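Local coordinates for protein cortical-lytic enzyme (Clostridium perfringens, PDB 5JIP) that probably hydrolyses the glycan strands of spore-cortex peptidoglycan as a family 25 muramidase during germination, and binds a magnesium ion, at residues Leu108-Val114 with Arg144-Thr150; Asp227-Ser233 with Asp304-Ser310. All blocks are in the same frame, centred on the assembly; numbering follows the deposited sequence.

Contact 1 of 2, residues Leu108-Val114 with Arg144-Thr150; sequences LFPVLDV and RRLMLYT
Phe109 and Met147 meet with their side chains crossed at about a right angle: Phe109 CB lies 3.7 Å from Met147 CB, and Met147 SD stands 5.1 Å from the centroid of the Phe109 ring, an oblique Met-aromatic contact. The bend at the end of the methionine, chi3 70°, turns CE back to Val111 CG2, 3.7 Å away. The edge of the Phe109 ring is turned to the backbone O of Arg145. Over one face of the Arg144 guanidinium lies Pro110 CD, 3.7 Å from Arg144 NH2, while Arg144 NH1 is bonded to Gly106 O. Beyond these loops strands 111-113 and 147-150 run parallel, the neighbouring strands of a beta-alpha-beta unit in the TIM-barrel-type family 25 domain; the ladder has four backbone bonds, the straightest from Val114 N to Tyr149 O at 176°. Val111, Asp113, Met147 and Tyr149 share one sheet face, where the Asp113 carboxylate runs alongside the Tyr149 ring, their planes 74° apart and OD1 3.3 Å from Tyr149 CD1. Leu112 and Leu148 take the other, with Leu146 CD2 beside Leu112 CB; Leu112 and Leu146 also touch helix 124-142. At the far end Thr150 OG1 donates to Val114 O over 3.0 Å.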
loop_
_atom_site.group_PDB
_atom_site.type_symbol
_atom_site.label_atom_id
_atom_site.label_comp_id
_atom_site.label_asym_id
_atom_site.label_seq_id
_atom_site.Cartn_x
_atom_site.Cartn_y
_atom_site.Cartn_z
ATOM N N LEU A 108 7.565 15.658 9.317
ATOM C CA LEU A 108 8.243 14.375 9.299
ATOM C C LEU A 108 7.711 13.500 10.424
ATOM O O LEU A 108 7.027 13.984 11.337
ATOM C CB LEU A 108 9.739 14.559 9.474
ATOM C CG LEU A 108 10.348 15.788 8.833
ATOM C CD1 LEU A 108 11.810 15.962 9.281
ATOM C CD2 LEU A 108 10.254 15.654 7.318
ATOM N N PHE A 109 8.035 12.190 10.350
ATOM C CA PHE A 109 7.713 11.251 11.424
ATOM C C PHE A 109 8.095 11.884 12.756
ATOM O O PHE A 109 9.263 12.235 12.962
ATOM C CB PHE A 109 8.487 9.918 11.342
ATOM C CG PHE A 109 8.194 9.055 10.143
ATOM C CD1 PHE A 109 6.982 8.386 10.006
ATOM C CD2 PHE A 109 9.190 8.817 9.208
ATOM C CE1 PHE A 109 6.769 7.572 8.924
ATOM C CE2 PHE A 109 8.985 7.990 8.135
ATOM C CZ PHE A 109 7.791 7.367 7.979
ATOM N N PRO A 110 7.184 11.964 13.706
ATOM C CA PRO A 110 7.610 12.159 15.090
ATOM C C PRO A 110 8.558 11.041 15.494
ATOM O O PRO A 110 8.440 9.912 15.018
ATOM C CB PRO A 110 6.295 12.114 15.881
ATOM C CG PRO A 110 5.226 12.372 14.862
ATOM C CD PRO A 110 5.732 11.762 13.599
ATOM N N VAL A 111 9.534 11.366 16.346
ATOM C CA VAL A 111 10.612 10.440 16.671
ATOM C C VAL A 111 10.705 10.244 18.186
ATOM O O VAL A 111 10.662 11.216 18.957
ATOM C CB VAL A 111 11.952 10.942 16.102
ATOM C CG1 VAL A 111 13.150 10.254 16.730
ATOM C CG2 VAL A 111 11.986 10.750 14.603
ATOM N N LEU A 112 10.850 8.975 18.597
ATOM C CA LEU A 112 11.288 8.597 19.936
ATOM C C LEU A 112 12.788 8.323 19.917
ATOM O O LEU A 112 13.260 7.437 19.202
ATOM C CB LEU A 112 10.519 7.374 20.435
ATOM C CG LEU A 112 10.864 6.868 21.834
ATOM C CD1 LEU A 112 10.361 7.843 22.869
ATOM C CD2 LEU A 112 10.216 5.506 22.019
ATOM N N ASP A 113 13.521 9.104 20.694
ATOM C CA ASP A 113 14.981 9.079 20.761
ATOM C C ASP A 113 15.372 8.303 22.010
ATOM O O ASP A 113 15.169 8.784 23.130
ATOM C CB ASP A 113 15.479 10.530 20.769
ATOM C CG ASP A 113 16.956 10.694 21.156
ATOM O OD1 ASP A 113 17.695 9.697 21.320
ATOM O OD2 ASP A 113 17.370 11.877 21.258
ATOM N N VAL A 114 15.913 7.095 21.820
ATOM C CA VAL A 114 16.233 6.180 22.912
ATOM C C VAL A 114 17.742 5.988 22.931
ATOM O O VAL A 114 18.329 5.431 21.992
ATOM C CB VAL A 114 15.507 4.833 22.778
ATOM C CG1 VAL A 114 15.868 3.910 23.948
ATOM C CG2 VAL A 114 14.023 5.048 22.705
ATOM N N ARG A 144 -0.535 8.976 13.720
ATOM C CA ARG A 144 0.746 9.187 13.060
ATOM C C ARG A 144 1.721 8.081 13.429
ATOM O O ARG A 144 1.873 7.746 14.605
ATOM C CB ARG A 144 1.379 10.537 13.448
ATOM C CG ARG A 144 0.676 11.767 12.931
ATOM C CD ARG A 144 0.843 11.924 11.450
ATOM N NE ARG A 144 2.254 12.060 11.049
ATOM C CZ ARG A 144 2.939 13.202 10.980
ATOM N NH1 ARG A 144 2.386 14.375 11.280
ATOM N NH2 ARG A 144 4.200 13.177 10.579
ATOM N N ARG A 145 2.425 7.575 12.428
ATOM C CA ARG A 145 3.546 6.679 12.662
ATOM C C ARG A 145 4.676 7.334 13.450
ATOM O O ARG A 145 5.067 8.477 13.196
ATOM C CB ARG A 145 4.129 6.185 11.350
ATOM C CG ARG A 145 3.225 5.379 10.452
ATOM C CD ARG A 145 2.699 4.105 11.104
ATOM N NE ARG A 145 3.670 3.314 11.839
ATOM C CZ ARG A 145 4.479 2.392 11.316
ATOM N NH1 ARG A 145 4.507 2.183 10.015
ATOM N NH2 ARG A 145 5.290 1.687 12.105
ATOM N N LEU A 146 5.224 6.570 14.385
ATOM C CA LEU A 146 6.353 6.965 15.210
ATOM C C LEU A 146 7.636 6.309 14.703
ATOM O O LEU A 146 7.698 5.085 14.563
ATOM C CB LEU A 146 6.093 6.552 16.663
ATOM C CG LEU A 146 7.169 6.910 17.683
ATOM C CD1 LEU A 146 7.242 8.428 17.855
ATOM C CD2 LEU A 146 6.898 6.230 19.009
ATOM N N MET A 147 8.655 7.119 14.435
ATOM C CA MET A 147 9.986 6.614 14.079
ATOM C C MET A 147 10.845 6.482 15.333
ATOM O O MET A 147 10.728 7.290 16.256
ATOM C CB MET A 147 10.669 7.533 13.052
ATOM C CG MET A 147 12.116 7.148 12.723
ATOM S SD MET A 147 12.647 7.601 11.058
ATOM C CE MET A 147 12.726 9.371 11.200
ATOM N N LEU A 148 11.660 5.420 15.376
ATOM C CA LEU A 148 12.606 5.172 16.464
ATOM C C LEU A 148 14.004 5.617 16.063
ATOM O O LEU A 148 14.512 5.235 15.000
ATOM C CB LEU A 148 12.638 3.690 16.852
ATOM C CG LEU A 148 13.625 3.352 17.993
ATOM C CD1 LEU A 148 13.113 3.942 19.250
ATOM C CD2 LEU A 148 13.793 1.837 18.103
ATOM N N TYR A 149 14.609 6.467 16.894
ATOM C CA TYR A 149 16.018 6.784 16.788
ATOM C C TYR A 149 16.795 6.048 17.873
ATOM O O TYR A 149 16.432 6.109 19.057
ATOM C CB TYR A 149 16.289 8.283 16.925
ATOM C CG TYR A 149 17.768 8.587 17.091
ATOM C CD1 TYR A 149 18.399 8.450 18.329
ATOM C CD2 TYR A 149 18.532 9.047 16.026
ATOM C CE1 TYR A 149 19.739 8.704 18.490
ATOM C CE2 TYR A 149 19.905 9.341 16.200
ATOM C CZ TYR A 149 20.489 9.161 17.442
ATOM O OH TYR A 149 21.819 9.428 17.656
ATOM N N THR A 150 17.882 5.393 17.475
ATOM C CA THR A 150 18.801 4.807 18.427
ATOM C C THR A 150 20.109 4.562 17.702
ATOM O O THR A 150 20.175 4.618 16.479
ATOM C CB THR A 150 18.214 3.516 19.040
ATOM O OG1 THR A 150 19.005 3.121 20.165
ATOM C CG2 THR A 150 18.205 2.414 18.061
#

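Contact 2 of 2, residues Asp227-Ser233 with Asp304-Ser310; sequences DSLMPPS and DITGDFS. With MG (magnesium ion), chain E.
Met230 O and Asp304 OD2 approach to 2.9 Å because both are ligands of one magnesium ion. The metal lies 2.0 Å from Met230 O and 2.1 Å from Asp304 OD2; Asp227 O, two waters and Asp258 complete the six-fold shell, so 227-233 contributes backbone carbonyls and 304-310 a carboxylate. Asp304 CG sits between its own backbone N and carbonyl carbon (chi1 64°), which brings OD2 to the metal and leaves OD1 facing its own loop. There OD1 accepts from Asp308 N over 2.9 Å, met from above the carboxylate plane, which restrains the carboxylate's rotation; a type I turn from Asp304 to Gly307, directly followed by Asp308, brings the backbone back to that carboxylate. On the other segment, the bond from Met230 N to Asp227 O closes the 3-10 turn that presents both carbonyls. Outside this shell Pro232 CD lies 3.7 Å from Asp304 OD2, its ring crossing the aspartate side chain at about a right angle, and Pro231 CB reaches Phe309 O at 3.3 Å. Farther from the metal, Ser310 OG donates to Ser233 O over 3.0 Å, from well above the carbonyl plane, and is also bonded to Ala302 N. Because both segments supply ligands, magnesium cross-links the two loops; it probably also offsets the repulsion among the clustered oxygens.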
loop_
_atom_site.group_PDB
_atom_site.type_symbol
_atom_site.label_atom_id
_atom_site.label_comp_id
_atom_site.label_asym_id
_atom_site.label_seq_id
_atom_site.Cartn_x
_atom_site.Cartn_y
_atom_site.Cartn_z
ATOM N N ASP A 227 9.071 12.572 0.512
ATOM C CA ASP A 227 7.728 12.062 0.737
ATOM C C ASP A 227 7.732 10.867 1.683
ATOM O O ASP A 227 6.779 10.686 2.450
ATOM C CB ASP A 227 7.079 11.670 -0.600
ATOM C CG ASP A 227 6.967 12.828 -1.593
ATOM O OD1 ASP A 227 6.970 13.978 -1.178
ATOM O OD2 ASP A 227 6.857 12.554 -2.810
ATOM N N SER A 228 8.816 10.088 1.691
ATOM C CA SER A 228 8.883 8.890 2.526
ATOM C C SER A 228 9.050 9.212 4.014
ATOM O O SER A 228 8.972 8.305 4.831
ATOM C CB SER A 228 10.021 7.998 2.062
ATOM O OG SER A 228 9.730 7.494 0.762
ATOM N N LEU A 229 9.312 10.469 4.366
ATOM C CA LEU A 229 9.335 10.891 5.760
ATOM C C LEU A 229 8.030 11.535 6.206
ATOM O O LEU A 229 7.828 11.712 7.423
ATOM C CB LEU A 229 10.480 11.898 5.991
ATOM C CG LEU A 229 11.914 11.371 5.820
ATOM C CD1 LEU A 229 12.917 12.499 6.019
ATOM C CD2 LEU A 229 12.178 10.210 6.804
ATOM N N MET A 230 7.153 11.903 5.257
ATOM C CA MET A 230 5.969 12.734 5.508
ATOM C C MET A 230 4.658 12.029 5.152
ATOM O O MET A 230 4.633 11.159 4.275
ATOM C CB MET A 230 6.040 14.027 4.695
ATOM C CG MET A 230 7.296 14.794 4.915
ATOM S SD MET A 230 7.271 16.438 4.153
ATOM C CE MET A 230 7.011 16.071 2.417
ATOM N N PRO A 231 3.551 12.405 5.781
ATOM C CA PRO A 231 2.256 11.986 5.265
ATOM C C PRO A 231 2.029 12.556 3.877
ATOM O O PRO A 231 2.554 13.642 3.534
ATOM C CB PRO A 231 1.260 12.568 6.283
ATOM C CG PRO A 231 2.097 12.872 7.494
ATOM C CD PRO A 231 3.397 13.258 6.977
ATOM N N PRO A 232 1.214 11.895 3.067
ATOM C CA PRO A 232 0.835 12.479 1.774
ATOM C C PRO A 232 0.022 13.743 1.962
ATOM O O PRO A 232 -0.593 13.975 3.013
ATOM C CB PRO A 232 -0.016 11.394 1.109
ATOM C CG PRO A 232 -0.305 10.431 2.104
ATOM C CD PRO A 232 0.467 10.661 3.354
ATOM N N SER A 233 0.002 14.544 0.899
ATOM C CA SER A 233 -0.822 15.743 0.832
ATOM C C SER A 233 -2.300 15.391 0.722
ATOM O O SER A 233 -2.689 14.270 0.380
ATOM C CB SER A 233 -0.447 16.604 -0.379
ATOM O OG SER A 233 0.898 17.050 -0.329
ATOM N N ASP A 304 0.205 6.494 2.494
ATOM C CA ASP A 304 1.491 6.142 1.909
ATOM C C ASP A 304 1.939 4.764 2.407
ATOM O O ASP A 304 1.253 4.104 3.184
ATOM C CB ASP A 304 2.525 7.248 2.164
ATOM C CG ASP A 304 2.849 7.465 3.639
ATOM O OD1 ASP A 304 2.524 6.612 4.490
ATOM O OD2 ASP A 304 3.456 8.518 3.931
ATOM N N ILE A 305 3.083 4.304 1.892
ATOM C CA ILE A 305 3.503 2.925 2.104
ATOM C C ILE A 305 3.648 2.590 3.573
ATOM O O ILE A 305 3.364 1.460 3.984
ATOM C CB ILE A 305 4.805 2.657 1.327
ATOM C CG1 ILE A 305 4.479 2.706 -0.165
ATOM C CG2 ILE A 305 5.399 1.295 1.703
ATOM C CD1 ILE A 305 5.728 2.647 -1.066
ATOM N N THR A 306 4.077 3.538 4.400
ATOM C CA THR A 306 4.282 3.226 5.805
ATOM C C THR A 306 3.081 3.608 6.658
ATOM O O THR A 306 3.152 3.519 7.875
ATOM C CB THR A 306 5.591 3.859 6.313
ATOM O OG1 THR A 306 5.723 5.203 5.848
ATOM C CG2 THR A 306 6.782 3.063 5.779
ATOM N N GLY A 307 1.955 3.972 6.047
ATOM C CA GLY A 307 0.707 4.012 6.780
ATOM C C GLY A 307 0.320 5.339 7.388
ATOM O O GLY A 307 -0.497 5.357 8.322
ATOM N N ASP A 308 0.879 6.454 6.907
ATOM C CA ASP A 308 0.367 7.773 7.228
ATOM C C ASP A 308 -0.640 8.249 6.193
ATOM O O ASP A 308 -0.605 7.860 5.017
ATOM C CB ASP A 308 1.502 8.791 7.336
ATOM C CG ASP A 308 2.250 8.697 8.663
ATOM O OD1 ASP A 308 1.598 8.701 9.712
ATOM O OD2 ASP A 308 3.491 8.581 8.647
ATOM N N PHE A 309 -1.532 9.119 6.651
ATOM C CA PHE A 309 -2.658 9.627 5.878
ATOM C C PHE A 309 -2.566 11.130 5.654
ATOM O O PHE A 309 -1.924 11.853 6.415
ATOM C CB PHE A 309 -3.963 9.335 6.594
ATOM C CG PHE A 309 -4.102 7.906 6.973
ATOM C CD1 PHE A 309 -3.565 7.443 8.156
ATOM C CD2 PHE A 309 -4.723 7.015 6.130
ATOM C CE1 PHE A 309 -3.683 6.100 8.511
ATOM C CE2 PHE A 309 -4.806 5.674 6.471
ATOM C CZ PHE A 309 -4.280 5.228 7.661
ATOM N N SER A 310 -3.250 11.578 4.603
ATOM C CA SER A 310 -3.569 12.993 4.412
ATOM C C SER A 310 -4.023 13.584 5.729
ATOM O O SER A 310 -4.890 13.030 6.399
ATOM C CB SER A 310 -4.683 13.170 3.362
ATOM O OG SER A 310 -4.359 12.561 2.124
HETATM MG MG MG E . 5.059 9.548 3.105
HETATM O O HOH W 1 5.444 11.264 8.495
HETATM O O HOH W 2 6.055 8.575 4.682
HETATM O O HOH W 3 3.922 10.543 1.602
#

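In the fold
From the N terminus, contact 1 comes first along the chain: 144-150 returns beside 108-114 after helix 124-142, closing a beta-alpha-beta crossover within the family 25 domain. The chain then completes that sheet with strands 175-178, 201-208 and 217-221 before contact 2 opens at 227-233. Its loop spans the antiparallel strands from 239-243 through 296-304 and closes at 304-310, tying the exit from the barrel to the C-terminal beta region. The two closures follow in series, neither nesting nor crossing. They nevertheless meet in space, their centres about 14 Å apart: Phe109 N lies 3.0 Å from Leu229 O and Arg145 NH1 2.9 Å from Thr306 O, both probable hydrogen bonds.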